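Local structure of EDD domain protein, DegV family (Ruminococcus gnavus, 3JR7) at residues A[20-25]-A[96-101]; A[49-54]-A[76-81]; A[130-135]-A[162-167]; A[139-144]-A[248-253]; A[174-179]-A[293-298]. The protein is of unknown function but probably binds a lipid, such as a fatty acid. One frame throughout, in Å; residues are numbered along the deposited sequence.

Interaction 1: residues A[20-25]-A[96-101]; sequences MSYKVI and AERIYV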
# COMPACT_ATOMS: atom_id res chain seq x y z
N MSE A 20 -1.38 17.59 19.29
CA MSE A 20 -1.44 16.66 18.19
C MSE A 20 -2.11 17.41 17.05
O MSE A 20 -3.11 16.96 16.47
CB MSE A 20 -2.26 15.46 18.55
CG MSE A 20 -1.79 14.75 19.77
SE MSE A 20 -3.15 13.42 20.21
CE MSE A 20 -3.68 12.82 18.37
N SER A 21 -1.54 18.53 16.68
CA SER A 21 -2.07 19.25 15.52
C SER A 21 -1.45 18.67 14.25
O SER A 21 -0.59 19.28 13.65
CB SER A 21 -1.78 20.74 15.65
OG SER A 21 -2.46 21.48 14.66
N TYR A 22 -1.86 17.47 13.87
CA TYR A 22 -1.39 16.85 12.63
C TYR A 22 -2.48 16.03 11.96
O TYR A 22 -3.40 15.59 12.61
CB TYR A 22 -0.17 15.97 12.91
CG TYR A 22 -0.42 14.64 13.58
CD1 TYR A 22 -0.56 13.49 12.83
CD2 TYR A 22 -0.45 14.52 14.94
CE1 TYR A 22 -0.74 12.27 13.43
CE2 TYR A 22 -0.66 13.29 15.56
CZ TYR A 22 -0.79 12.17 14.80
OH TYR A 22 -1.02 10.90 15.38
N LYS A 23 -2.36 15.82 10.65
CA LYS A 23 -3.22 14.89 9.96
C LYS A 23 -2.35 14.01 9.03
O LYS A 23 -1.38 14.51 8.46
CB LYS A 23 -4.30 15.64 9.19
CG LYS A 23 -5.38 14.77 8.64
CD LYS A 23 -6.61 15.58 8.14
CE LYS A 23 -6.35 16.38 6.84
NZ LYS A 23 -7.63 17.09 6.21
N VAL A 24 -2.71 12.74 8.91
CA VAL A 24 -2.08 11.79 7.97
C VAL A 24 -3.04 11.43 6.86
O VAL A 24 -4.08 10.76 7.10
CB VAL A 24 -1.62 10.48 8.63
CG1 VAL A 24 -0.77 9.64 7.62
CG2 VAL A 24 -0.81 10.77 9.93
N ILE A 25 -2.73 11.91 5.67
CA ILE A 25 -3.52 11.66 4.48
C ILE A 25 -2.86 10.49 3.72
O ILE A 25 -1.68 10.51 3.48
CB ILE A 25 -3.51 12.89 3.56
CG1 ILE A 25 -4.09 14.13 4.30
CG2 ILE A 25 -4.28 12.59 2.26
CD1 ILE A 25 -3.77 15.40 3.62
N ALA A 96 -5.20 21.34 11.13
CA ALA A 96 -3.99 20.64 11.57
C ALA A 96 -2.78 21.42 11.12
O ALA A 96 -2.67 21.82 9.95
CB ALA A 96 -3.91 19.17 11.03
N GLU A 97 -1.84 21.60 12.03
CA GLU A 97 -0.62 22.33 11.69
C GLU A 97 0.28 21.52 10.75
O GLU A 97 0.88 22.07 9.83
CB GLU A 97 0.16 22.62 12.98
CG GLU A 97 1.50 23.30 12.79
CD GLU A 97 2.21 23.52 14.09
OE1 GLU A 97 2.12 22.66 15.00
OE2 GLU A 97 2.87 24.56 14.20
N ARG A 98 0.38 20.23 11.00
CA ARG A 98 1.33 19.39 10.27
C ARG A 98 0.58 18.39 9.41
O ARG A 98 -0.26 17.64 9.90
CB ARG A 98 2.25 18.68 11.26
CG ARG A 98 2.94 19.64 12.22
CD ARG A 98 3.89 18.97 13.19
NE ARG A 98 3.20 18.15 14.15
CZ ARG A 98 2.48 18.59 15.21
NH1 ARG A 98 2.31 19.91 15.43
NH2 ARG A 98 1.93 17.70 16.06
N ILE A 99 0.88 18.38 8.11
CA ILE A 99 0.26 17.47 7.16
C ILE A 99 1.28 16.48 6.60
O ILE A 99 2.31 16.87 6.04
CB ILE A 99 -0.36 18.22 6.00
CG1 ILE A 99 -1.32 19.31 6.54
CG2 ILE A 99 -1.08 17.21 5.04
CD1 ILE A 99 -2.59 18.76 7.27
N TYR A 100 0.98 15.19 6.74
CA TYR A 100 1.84 14.11 6.25
C TYR A 100 1.04 13.37 5.22
O TYR A 100 -0.08 12.99 5.49
CB TYR A 100 2.21 13.16 7.39
CG TYR A 100 2.91 13.80 8.55
CD1 TYR A 100 4.27 14.13 8.47
CD2 TYR A 100 2.24 14.06 9.74
CE1 TYR A 100 4.91 14.74 9.52
CE2 TYR A 100 2.90 14.65 10.83
CZ TYR A 100 4.24 14.99 10.70
OH TYR A 100 4.91 15.56 11.74
N VAL A 101 1.57 13.16 4.03
CA VAL A 101 0.84 12.50 2.95
C VAL A 101 1.59 11.21 2.59
O VAL A 101 2.83 11.23 2.44
CB VAL A 101 0.71 13.42 1.72
CG1 VAL A 101 -0.32 12.86 0.69
CG2 VAL A 101 0.32 14.85 2.15

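Interaction 2: residues A[49-54]-A[76-81]; sequences IQIEDT and SCAKTS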
# COMPACT_ATOMS: atom_id res chain seq x y z
N ILE A 49 -11.65 3.96 -10.10
CA ILE A 49 -11.56 2.64 -10.74
C ILE A 49 -12.55 2.65 -11.88
O ILE A 49 -13.66 3.10 -11.70
CB ILE A 49 -11.91 1.49 -9.78
CG1 ILE A 49 -10.87 1.36 -8.68
CG2 ILE A 49 -12.05 0.11 -10.55
CD1 ILE A 49 -11.46 0.76 -7.40
N GLN A 50 -12.11 2.18 -13.03
CA GLN A 50 -12.92 2.13 -14.25
C GLN A 50 -12.92 0.72 -14.85
O GLN A 50 -11.87 0.18 -15.21
CB GLN A 50 -12.35 3.14 -15.25
CG GLN A 50 -12.29 4.57 -14.63
CD GLN A 50 -10.92 4.93 -13.98
OE1 GLN A 50 -9.86 4.51 -14.46
NE2 GLN A 50 -10.96 5.77 -12.94
N ILE A 51 -14.11 0.11 -14.93
CA ILE A 51 -14.29 -1.23 -15.49
C ILE A 51 -15.50 -1.16 -16.44
O ILE A 51 -16.61 -0.88 -16.02
CB ILE A 51 -14.58 -2.29 -14.43
CG1 ILE A 51 -13.43 -2.38 -13.44
CG2 ILE A 51 -14.75 -3.69 -15.12
CD1 ILE A 51 -13.81 -2.97 -12.12
N GLU A 52 -15.24 -1.34 -17.72
CA GLU A 52 -16.30 -1.19 -18.75
C GLU A 52 -16.92 0.20 -18.64
O GLU A 52 -16.19 1.17 -18.85
CB GLU A 52 -17.28 -2.36 -18.67
CG GLU A 52 -16.59 -3.63 -19.11
CD GLU A 52 -17.45 -4.90 -18.98
OE1 GLU A 52 -18.29 -5.01 -18.04
OE2 GLU A 52 -17.21 -5.79 -19.82
N ASP A 53 -18.20 0.34 -18.30
CA ASP A 53 -18.84 1.69 -18.25
C ASP A 53 -19.09 2.13 -16.84
O ASP A 53 -19.80 3.14 -16.60
CB ASP A 53 -20.18 1.67 -18.98
CG ASP A 53 -20.02 1.44 -20.45
OD1 ASP A 53 -19.39 2.30 -21.13
OD2 ASP A 53 -20.51 0.38 -20.91
N THR A 54 -18.58 1.35 -15.90
CA THR A 54 -18.71 1.69 -14.53
C THR A 54 -17.44 2.48 -14.16
O THR A 54 -16.33 2.16 -14.56
CB THR A 54 -18.86 0.42 -13.67
OG1 THR A 54 -19.97 -0.35 -14.16
CG2 THR A 54 -19.08 0.80 -12.20
N SER A 76 -12.79 -7.00 -20.37
CA SER A 76 -11.67 -6.08 -20.42
C SER A 76 -11.11 -5.78 -19.00
O SER A 76 -11.79 -5.73 -17.98
CB SER A 76 -12.07 -4.81 -21.14
OG SER A 76 -13.21 -4.29 -20.49
N CYS A 77 -9.81 -5.61 -19.00
CA CYS A 77 -9.03 -5.32 -17.83
C CYS A 77 -9.43 -3.99 -17.13
O CYS A 77 -9.71 -2.99 -17.80
CB CYS A 77 -7.61 -5.25 -18.35
SG CYS A 77 -6.50 -5.10 -17.09
N ALA A 78 -9.52 -3.98 -15.81
CA ALA A 78 -9.84 -2.75 -15.08
C ALA A 78 -8.76 -1.66 -15.31
O ALA A 78 -7.62 -1.98 -15.59
CB ALA A 78 -10.01 -3.02 -13.59
N LYS A 79 -9.15 -0.40 -15.22
CA LYS A 79 -8.22 0.75 -15.33
C LYS A 79 -8.42 1.55 -14.07
O LYS A 79 -9.47 1.45 -13.44
CB LYS A 79 -8.53 1.65 -16.53
CG LYS A 79 -8.34 1.01 -17.91
CD LYS A 79 -6.95 0.36 -18.11
CE LYS A 79 -7.07 -0.95 -18.91
NZ LYS A 79 -5.76 -1.58 -19.32
N THR A 80 -7.41 2.32 -13.69
CA THR A 80 -7.48 3.09 -12.44
C THR A 80 -6.96 4.52 -12.69
O THR A 80 -6.28 4.78 -13.70
CB THR A 80 -6.73 2.38 -11.30
OG1 THR A 80 -5.37 2.11 -11.66
CG2 THR A 80 -7.44 1.03 -10.95
N SER A 81 -7.27 5.44 -11.78
CA SER A 81 -6.72 6.79 -11.92
C SER A 81 -6.31 7.32 -10.56
O SER A 81 -7.00 7.09 -9.58
CB SER A 81 -7.75 7.77 -12.55
OG SER A 81 -9.01 7.68 -11.91

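Interaction 3: residues A[130-135]-A[162-167]; sequences QIHVFN and EVVESV. With PO4 (phosphate ion), chain D.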
# COMPACT_ATOMS: atom_id res chain seq x y z
N GLN A 130 3.42 23.29 6.83
CA GLN A 130 4.24 22.11 6.96
C GLN A 130 3.47 20.95 6.35
O GLN A 130 2.61 20.37 6.99
CB GLN A 130 4.59 21.85 8.43
CG GLN A 130 5.68 22.83 9.00
CD GLN A 130 5.71 22.84 10.53
OE1 GLN A 130 4.68 22.92 11.17
NE2 GLN A 130 6.87 22.73 11.10
N ILE A 131 3.80 20.65 5.10
CA ILE A 131 3.24 19.55 4.35
C ILE A 131 4.39 18.72 3.77
O ILE A 131 5.28 19.25 3.09
CB ILE A 131 2.39 20.05 3.17
CG1 ILE A 131 1.29 20.99 3.65
CG2 ILE A 131 1.77 18.84 2.42
CD1 ILE A 131 0.64 21.81 2.52
N HIS A 132 4.37 17.43 4.03
CA HIS A 132 5.37 16.53 3.46
C HIS A 132 4.70 15.35 2.82
O HIS A 132 3.86 14.67 3.44
CB HIS A 132 6.39 16.05 4.51
CG HIS A 132 7.49 15.24 3.89
ND1 HIS A 132 8.58 15.82 3.31
CD2 HIS A 132 7.59 13.91 3.64
CE1 HIS A 132 9.35 14.88 2.78
NE2 HIS A 132 8.76 13.71 2.97
N VAL A 133 5.08 15.07 1.57
CA VAL A 133 4.57 13.93 0.82
C VAL A 133 5.63 12.77 0.86
O VAL A 133 6.77 12.95 0.39
CB VAL A 133 4.27 14.30 -0.63
CG1 VAL A 133 3.71 13.08 -1.36
CG2 VAL A 133 3.26 15.46 -0.70
N PHE A 134 5.25 11.62 1.43
CA PHE A 134 6.12 10.43 1.48
C PHE A 134 5.77 9.53 0.26
O PHE A 134 4.64 9.09 0.09
CB PHE A 134 5.92 9.63 2.77
CG PHE A 134 6.27 10.35 4.02
CD1 PHE A 134 7.59 10.47 4.43
CD2 PHE A 134 5.27 10.86 4.83
CE1 PHE A 134 7.91 11.16 5.61
CE2 PHE A 134 5.56 11.52 6.00
CZ PHE A 134 6.88 11.68 6.39
N ASN A 135 6.73 9.33 -0.62
CA ASN A 135 6.61 8.32 -1.65
C ASN A 135 6.87 7.01 -0.92
O ASN A 135 7.99 6.75 -0.54
CB ASN A 135 7.71 8.57 -2.70
CG ASN A 135 7.88 7.45 -3.68
OD1 ASN A 135 7.09 6.51 -3.72
ND2 ASN A 135 8.93 7.54 -4.50
N GLU A 162 11.79 16.01 12.32
CA GLU A 162 12.18 14.72 12.89
C GLU A 162 11.26 13.57 12.45
O GLU A 162 11.74 12.47 12.12
CB GLU A 162 12.28 14.75 14.42
CG GLU A 162 13.54 15.46 14.95
CD GLU A 162 13.46 15.88 16.42
OE1 GLU A 162 12.35 15.82 16.98
OE2 GLU A 162 14.50 16.29 17.00
N VAL A 163 9.97 13.83 12.41
CA VAL A 163 9.03 12.83 11.91
C VAL A 163 9.38 12.53 10.44
O VAL A 163 9.46 11.36 10.04
CB VAL A 163 7.57 13.30 12.01
CG1 VAL A 163 6.60 12.26 11.32
CG2 VAL A 163 7.14 13.60 13.48
N VAL A 164 9.60 13.56 9.63
CA VAL A 164 9.97 13.35 8.20
C VAL A 164 11.23 12.48 8.07
O VAL A 164 11.24 11.45 7.32
CB VAL A 164 10.14 14.70 7.45
CG1 VAL A 164 10.76 14.50 6.08
CG2 VAL A 164 8.76 15.42 7.31
N GLU A 165 12.29 12.84 8.81
CA GLU A 165 13.50 12.03 8.77
C GLU A 165 13.25 10.59 9.23
O GLU A 165 13.74 9.65 8.56
CB GLU A 165 14.63 12.68 9.58
CG GLU A 165 15.92 11.84 9.64
CD GLU A 165 17.09 12.54 10.35
OE1 GLU A 165 16.82 13.38 11.22
OE2 GLU A 165 18.27 12.21 10.09
N SER A 166 12.56 10.39 10.35
CA SER A 166 12.36 9.03 10.90
C SER A 166 11.54 8.17 9.96
O SER A 166 11.81 6.96 9.79
CB SER A 166 11.69 9.01 12.28
OG SER A 166 12.48 9.78 13.17
N VAL A 167 10.54 8.78 9.33
CA VAL A 167 9.67 8.05 8.44
C VAL A 167 10.35 7.73 7.12
O VAL A 167 10.19 6.64 6.60
CB VAL A 167 8.34 8.79 8.22
CG1 VAL A 167 7.54 8.12 7.11
CG2 VAL A 167 7.55 8.85 9.58
P PO4 D . 7.59 21.81 14.57
O1 PO4 D . 6.16 22.24 14.16
O2 PO4 D . 7.61 20.31 14.69
O3 PO4 D . 8.58 22.17 13.51
O4 PO4 D . 8.09 22.46 15.85

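Interaction 4: residues A[139-144]-A[248-253]; sequences ASVGET and ILAIAH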
# COMPACT_ATOMS: atom_id res chain seq x y z
N ALA A 139 2.91 -0.10 -1.83
CA ALA A 139 1.49 -0.09 -2.11
C ALA A 139 0.82 -0.71 -0.90
O ALA A 139 1.48 -1.34 -0.06
CB ALA A 139 1.17 -0.93 -3.36
N SER A 140 -0.49 -0.56 -0.82
CA SER A 140 -1.33 -1.35 0.08
C SER A 140 -0.83 -1.14 1.50
O SER A 140 -0.62 0.01 1.92
CB SER A 140 -1.34 -2.83 -0.37
OG SER A 140 -2.04 -3.70 0.54
N VAL A 141 -0.56 -2.22 2.21
CA VAL A 141 -0.16 -2.17 3.61
C VAL A 141 1.24 -1.57 3.84
O VAL A 141 1.58 -1.17 4.97
CB VAL A 141 -0.29 -3.54 4.37
CG1 VAL A 141 -1.78 -3.83 4.70
CG2 VAL A 141 0.39 -4.67 3.61
N GLY A 142 2.04 -1.46 2.79
CA GLY A 142 3.27 -0.63 2.87
C GLY A 142 2.90 0.81 3.27
O GLY A 142 3.52 1.41 4.14
N GLU A 143 1.85 1.35 2.65
CA GLU A 143 1.38 2.72 2.99
C GLU A 143 0.82 2.77 4.41
O GLU A 143 1.06 3.72 5.18
CB GLU A 143 0.32 3.15 1.99
CG GLU A 143 0.84 3.27 0.55
CD GLU A 143 -0.26 3.58 -0.45
OE1 GLU A 143 -0.97 4.58 -0.27
OE2 GLU A 143 -0.41 2.81 -1.42
N THR A 144 0.06 1.73 4.76
CA THR A 144 -0.55 1.61 6.06
C THR A 144 0.52 1.69 7.13
O THR A 144 0.42 2.48 8.09
CB THR A 144 -1.27 0.24 6.21
OG1 THR A 144 -2.15 0.03 5.09
CG2 THR A 144 -2.02 0.18 7.50
N ILE A 248 6.58 -3.81 12.89
CA ILE A 248 5.25 -4.35 12.77
C ILE A 248 5.18 -5.00 11.39
O ILE A 248 5.65 -4.44 10.39
CB ILE A 248 4.19 -3.24 12.94
CG1 ILE A 248 4.34 -2.57 14.32
CG2 ILE A 248 2.80 -3.79 12.72
CD1 ILE A 248 3.21 -1.53 14.67
N LEU A 249 4.64 -6.22 11.33
CA LEU A 249 4.47 -6.89 10.07
C LEU A 249 3.01 -6.80 9.65
O LEU A 249 2.11 -6.98 10.45
CB LEU A 249 4.94 -8.35 10.17
CG LEU A 249 4.86 -9.09 8.84
CD1 LEU A 249 6.16 -9.90 8.57
CD2 LEU A 249 3.61 -9.93 8.84
N ALA A 250 2.78 -6.50 8.39
CA ALA A 250 1.44 -6.35 7.87
C ALA A 250 1.21 -7.29 6.74
O ALA A 250 2.09 -7.53 5.89
CB ALA A 250 1.15 -4.88 7.43
N ILE A 251 -0.01 -7.83 6.71
CA ILE A 251 -0.46 -8.72 5.64
C ILE A 251 -1.81 -8.26 5.10
O ILE A 251 -2.76 -8.09 5.84
CB ILE A 251 -0.59 -10.17 6.13
CG1 ILE A 251 0.75 -10.70 6.64
CG2 ILE A 251 -1.08 -11.09 5.01
CD1 ILE A 251 0.60 -11.86 7.58
N ALA A 252 -1.90 -8.03 3.80
CA ALA A 252 -3.17 -7.78 3.18
C ALA A 252 -3.51 -8.95 2.29
O ALA A 252 -2.62 -9.53 1.65
CB ALA A 252 -3.14 -6.48 2.36
N HIS A 253 -4.79 -9.31 2.27
CA HIS A 253 -5.27 -10.43 1.46
C HIS A 253 -6.51 -10.01 0.72
O HIS A 253 -7.27 -9.14 1.20
CB HIS A 253 -5.55 -11.66 2.33
CG HIS A 253 -6.81 -11.54 3.12
ND1 HIS A 253 -6.87 -10.93 4.36
CD2 HIS A 253 -8.08 -11.90 2.83
CE1 HIS A 253 -8.12 -10.96 4.80
NE2 HIS A 253 -8.87 -11.53 3.89

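Interaction 5: residues A[174-179]-A[293-298]; sequences QHTYFV and GIIVVV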
# COMPACT_ATOMS: atom_id res chain seq x y z
N GLN A 174 11.87 -0.56 4.85
CA GLN A 174 10.67 -1.34 4.51
C GLN A 174 10.77 -2.05 3.17
O GLN A 174 11.04 -1.40 2.16
CB GLN A 174 9.46 -0.41 4.50
CG GLN A 174 8.10 -1.09 4.41
CD GLN A 174 6.98 -0.09 4.16
OE1 GLN A 174 6.92 0.51 3.09
NE2 GLN A 174 6.05 0.06 5.13
N HIS A 175 10.47 -3.36 3.14
CA HIS A 175 10.40 -4.16 1.91
C HIS A 175 9.01 -4.79 1.75
O HIS A 175 8.39 -5.16 2.74
CB HIS A 175 11.39 -5.35 1.96
CG HIS A 175 12.82 -4.95 2.10
ND1 HIS A 175 13.38 -4.65 3.32
CD2 HIS A 175 13.79 -4.73 1.18
CE1 HIS A 175 14.64 -4.29 3.14
NE2 HIS A 175 14.91 -4.32 1.85
N THR A 176 8.57 -4.95 0.51
CA THR A 176 7.25 -5.46 0.16
C THR A 176 7.41 -6.72 -0.70
O THR A 176 8.32 -6.82 -1.56
CB THR A 176 6.48 -4.41 -0.70
OG1 THR A 176 6.45 -3.19 0.03
CG2 THR A 176 5.01 -4.85 -1.05
N TYR A 177 6.51 -7.65 -0.48
CA TYR A 177 6.50 -8.95 -1.18
C TYR A 177 5.08 -9.32 -1.48
O TYR A 177 4.18 -8.98 -0.71
CB TYR A 177 7.09 -10.01 -0.26
CG TYR A 177 8.43 -9.65 0.31
CD1 TYR A 177 9.59 -10.11 -0.26
CD2 TYR A 177 8.52 -8.84 1.45
CE1 TYR A 177 10.83 -9.76 0.26
CE2 TYR A 177 9.72 -8.51 1.97
CZ TYR A 177 10.87 -8.97 1.38
OH TYR A 177 12.09 -8.62 1.92
N PHE A 178 4.85 -10.02 -2.58
CA PHE A 178 3.52 -10.51 -2.87
C PHE A 178 3.51 -11.74 -3.74
O PHE A 178 4.46 -11.98 -4.51
CB PHE A 178 2.61 -9.43 -3.45
CG PHE A 178 3.05 -8.84 -4.76
CD1 PHE A 178 2.43 -9.20 -5.94
CD2 PHE A 178 3.96 -7.82 -4.80
CE1 PHE A 178 2.74 -8.57 -7.14
CE2 PHE A 178 4.31 -7.18 -6.00
CZ PHE A 178 3.73 -7.56 -7.16
N VAL A 179 2.44 -12.49 -3.61
CA VAL A 179 2.11 -13.61 -4.48
C VAL A 179 0.61 -13.49 -4.84
O VAL A 179 -0.27 -13.34 -3.96
CB VAL A 179 2.35 -14.99 -3.80
CG1 VAL A 179 1.94 -16.12 -4.74
CG2 VAL A 179 3.81 -15.17 -3.40
N GLY A 293 -5.01 -12.94 -3.86
CA GLY A 293 -3.69 -12.37 -3.64
C GLY A 293 -3.31 -12.09 -2.19
O GLY A 293 -4.18 -11.82 -1.33
N ILE A 294 -2.01 -12.13 -1.94
CA ILE A 294 -1.42 -11.93 -0.63
C ILE A 294 -0.26 -10.94 -0.79
O ILE A 294 0.59 -11.10 -1.67
CB ILE A 294 -0.88 -13.22 -0.05
CG1 ILE A 294 -2.02 -14.18 0.27
CG2 ILE A 294 -0.10 -12.94 1.24
CD1 ILE A 294 -2.86 -13.73 1.53
N ILE A 295 -0.25 -9.93 0.05
CA ILE A 295 0.80 -8.94 0.11
C ILE A 295 1.37 -8.93 1.52
O ILE A 295 0.61 -8.88 2.50
CB ILE A 295 0.22 -7.54 -0.23
CG1 ILE A 295 -0.39 -7.53 -1.64
CG2 ILE A 295 1.32 -6.43 -0.06
CD1 ILE A 295 -1.44 -6.48 -1.81
N VAL A 296 2.69 -8.95 1.64
CA VAL A 296 3.35 -8.84 2.92
C VAL A 296 4.37 -7.72 2.96
O VAL A 296 5.17 -7.56 2.03
CB VAL A 296 4.11 -10.15 3.26
CG1 VAL A 296 4.82 -10.03 4.59
CG2 VAL A 296 3.12 -11.41 3.20
N VAL A 297 4.35 -6.95 4.05
CA VAL A 297 5.31 -5.89 4.29
C VAL A 297 5.84 -5.92 5.71
O VAL A 297 5.07 -6.09 6.64
CB VAL A 297 4.67 -4.49 4.04
CG1 VAL A 297 5.68 -3.38 4.31
CG2 VAL A 297 4.17 -4.37 2.61
N VAL A 298 7.16 -5.72 5.86
CA VAL A 298 7.78 -5.46 7.15
C VAL A 298 9.06 -4.53 7.00
O VAL A 298 9.66 -4.55 5.85
CB VAL A 298 8.11 -6.78 7.87
CG1 VAL A 298 9.17 -7.62 7.09
CG2 VAL A 298 8.50 -6.53 9.33
O HOH W 1 12.16 -5.85 5.72

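Interaction 1: residues A[20-25]-A[96-101]
Ser21 opens the contact with two polar links: its OG accepts a hydrogen bond from Glu97 N at 2.7 Å, and its carbonyl O one from Arg98 N. Beyond it strands 22-25 and 98-101 run parallel, 15° apart, and the backbone bonds alternate. Lys23 N gives to Arg98 O, Lys23 O receives from Tyr100 N at 3.0 Å, and Ile25 N gives to Tyr100 O.

The Arg98 guanidinium lays one face over the carbonyl O of Ser21, which sits 3.4 Å above the plane over its centre. Bent at chi3 (-68°), the chain brings NH1 to Glu97 OE1 in a salt bridge whose hydrogen bond is weak; Asp19 also pairs with NH1, and Glu154 of helix 141-155 with NE.

Apolar contacts divide by face. With Tyr22, Val24, Arg98 and Tyr100 on one side, CB of Tyr22 meets the ring edge of Tyr100 at CE2 (3.9 Å), and the two side chains cross at about a right angle. On the other side Ile25 CD1 reaches Ile99 CG2 at 3.5 Å. Helices 141-155 and 85-92 lie against the tyrosine and isoleucine faces: the parallel part of a mixed sheet between helices, as in the alpha/beta domain of the DegV fold.

Interaction 2: residues A[49-54]-A[76-81]
Gln50 and Lys79 bind each other twice through their backbones: Gln50 N donates to Lys79 O and Lys79 N to Gln50 O, both at 2.8 Å and nearly straight (168° and 167° at the hydrogens). The two bonds differ in approach. Lys79 N lies in the plane of the Gln50 carbonyl, whereas Gln50 N stands tilted 29° from that of Lys79. The Gln50 side chain, bent at chi2, leans toward the partner strand, with its amide beside Ser81. Lys79 turns its amine away from this pair to Asn189.

This is a hydrogen-bonded antiparallel pair at the end of strand 42-51, just before a type II' turn from Ile51 to Thr54 leads the chain into strand 54-57. The neighbouring pair, Ile49 with Thr80, is non-hydrogen-bonded, and its side chains lie side by side pointing the same way, Ile49 CG1 being 4.1 Å from Thr80 CG2. Thr80 OG1 is hydrogen-bonded to Tyr288 OH, and Thr80 and Ser81 both belong to the pocket that holds the polyether ligand. Further along, Ile51 CG1 presses on Ala78 CB at 3.5 Å, a tight carbon contact, while helix 64-73 packs against the same isoleucine. At the solvent-exposed end, Glu52 CG passes 3.7 Å from Ser76 OG.

Interaction 3: residues A[130-135]-A[162-167]
His132 sends its side chain from strand 130-135 toward Val164 of helix 160-173. CB and CG both lie 3.7 Å from Val164 CG2. CG stands anti to the backbone N (chi1 -174°), which carries the imidazole out to the helix, where Val164 CG1 sits 3.6 Å above the ring plane, over the centre, in a CH-pi contact. CE1 is the ring atom nearest that methyl, ND1 lies 3.8 Å from Val164 CG1, and CD2 is turned to the Phe134 ring. At the tip, NE2 is hydrogen-bonded to Glu168, one turn further along the helix.

Strand and helix run almost parallel, 4° apart, their axes 10.3 Å from each other. They are joined through helix 141-155, and the packing is that of a helix layer on one face of the parallel part of the sheet in an alpha/beta fold. Phe134 has both ring faces in use: His132 CD2 stands over one, and on the opposite face Val167 CG1 makes a second CH-pi contact, 3.6 Å from the centroid. The carbonyl O of Val164 lies at the ring edge. Gln130 NE2 donates to O1 and, weakly, to O3 of a phosphate ion, probably from the crystallisation liquor, that Phe160 N also binds.

Interaction 4: residues A[139-144]-A[248-253]
Val141 turns its side chain toward the strand, and CB itself meets Ala250 CB at 3.6 Å. CG1, anti to the carbonyl carbon (chi1 -75°), leans along the strand to Ala252 CB at 3.8 Å. CG2 stays with Ala250, 3.9 Å from its CB and 4.0 Å from its O. The valine thus reaches from one alanine to the next, CB and CG2 on Ala250 and CG1 on Ala252. Both alanine methyls project from the same face of the strand, Ile251 between them turning to the other face. With only methyl groups on this side of the strand, the first turn of helix 141-155 lies close, the CA atoms of Val141 and Ala250 being 6.2 Å apart.

Here the helix that follows strand 130-135 of one sheet rests on strand 248-253 of the other, joining the two alpha/beta parts of the DegV fold. Ser140, at the N-cap position, faces the strand as well: its OG lies 3.5 Å from Ala252 CB, a plain van der Waals approach, and is hydrogen-bonded to Glu31 OE1. That keeps a buried hydroxyl satisfied beside an otherwise apolar surface. The side chain of Ser140 is also about 4 Å from the bound polyether, and Ala139 just before it belongs to the ligand pocket.

Interaction 5: residues A[174-179]-A[293-298]
Two central strands of the six-stranded mixed sheet, 176-179 and the C-terminal 294-297, pair antiparallel here and carry part of the ligand pocket. Tyr177 and Val296 form a hydrogen-bonded pair, each N giving to the other's O at 2.8 Å, and Val179 with Ile294 repeats the pattern. At the chain end His175 N donates to Val298 O at 3.1 Å, with a weak return bond; a water joins His175 ND1 to the same Val298 O, to which it donates.

The side chains alternate. On the face of Thr176, Phe178, Ile295 and Val297, the extended Gln174 chain lies obliquely across Val297, its CG 3.3 Å from Val297 CG1, while NE2 is hydrogen-bonded to Gly142 O and to Tyr170. Thr176 OG1 lies 3.6 Å from Val297 CG2 and is hydrogen-bonded to Ser138. Phe178 CB stands 4.0 Å from Ile295 CG1, its ring swung away by chi1 of 62°. On the other face Tyr177 sets its ring edge toward Val296 O, CD2 at 3.6 Å, and its hydroxyl is hydrogen-bonded to Asp240.

Thr176, Phe178 and Ile295 line the polyether site, so the backbone ladder fixes a largely apolar wall, consistent with a lipid-binding pocket.

How the interactions relate
Interactions 1 and 3 are continuous across one sheet: strand 98-103 lies between 22-27 and 130-135, Val101 N is 2.8 Å from His132 O, and their centres are 10 Å apart. Interactions 4 and 5 adjoin in the other sheet, where strands 248-253 and 294-297 are antiparallel neighbours, with Ala252 O 2.9 Å from Ile295 N and centres 7 Å apart. Helix 141-155, which begins in interaction 4, bridges the two groups, lying against the sheet of interaction 1. Interaction 2 belongs to the first sheet yet stands apart, about 32 Å from interaction 1 between centres. The polyether pocket nevertheless draws on interactions 2, 4 and 5, through Thr80 and Ser81, Ala139, and Thr176, Phe178 and Ile295.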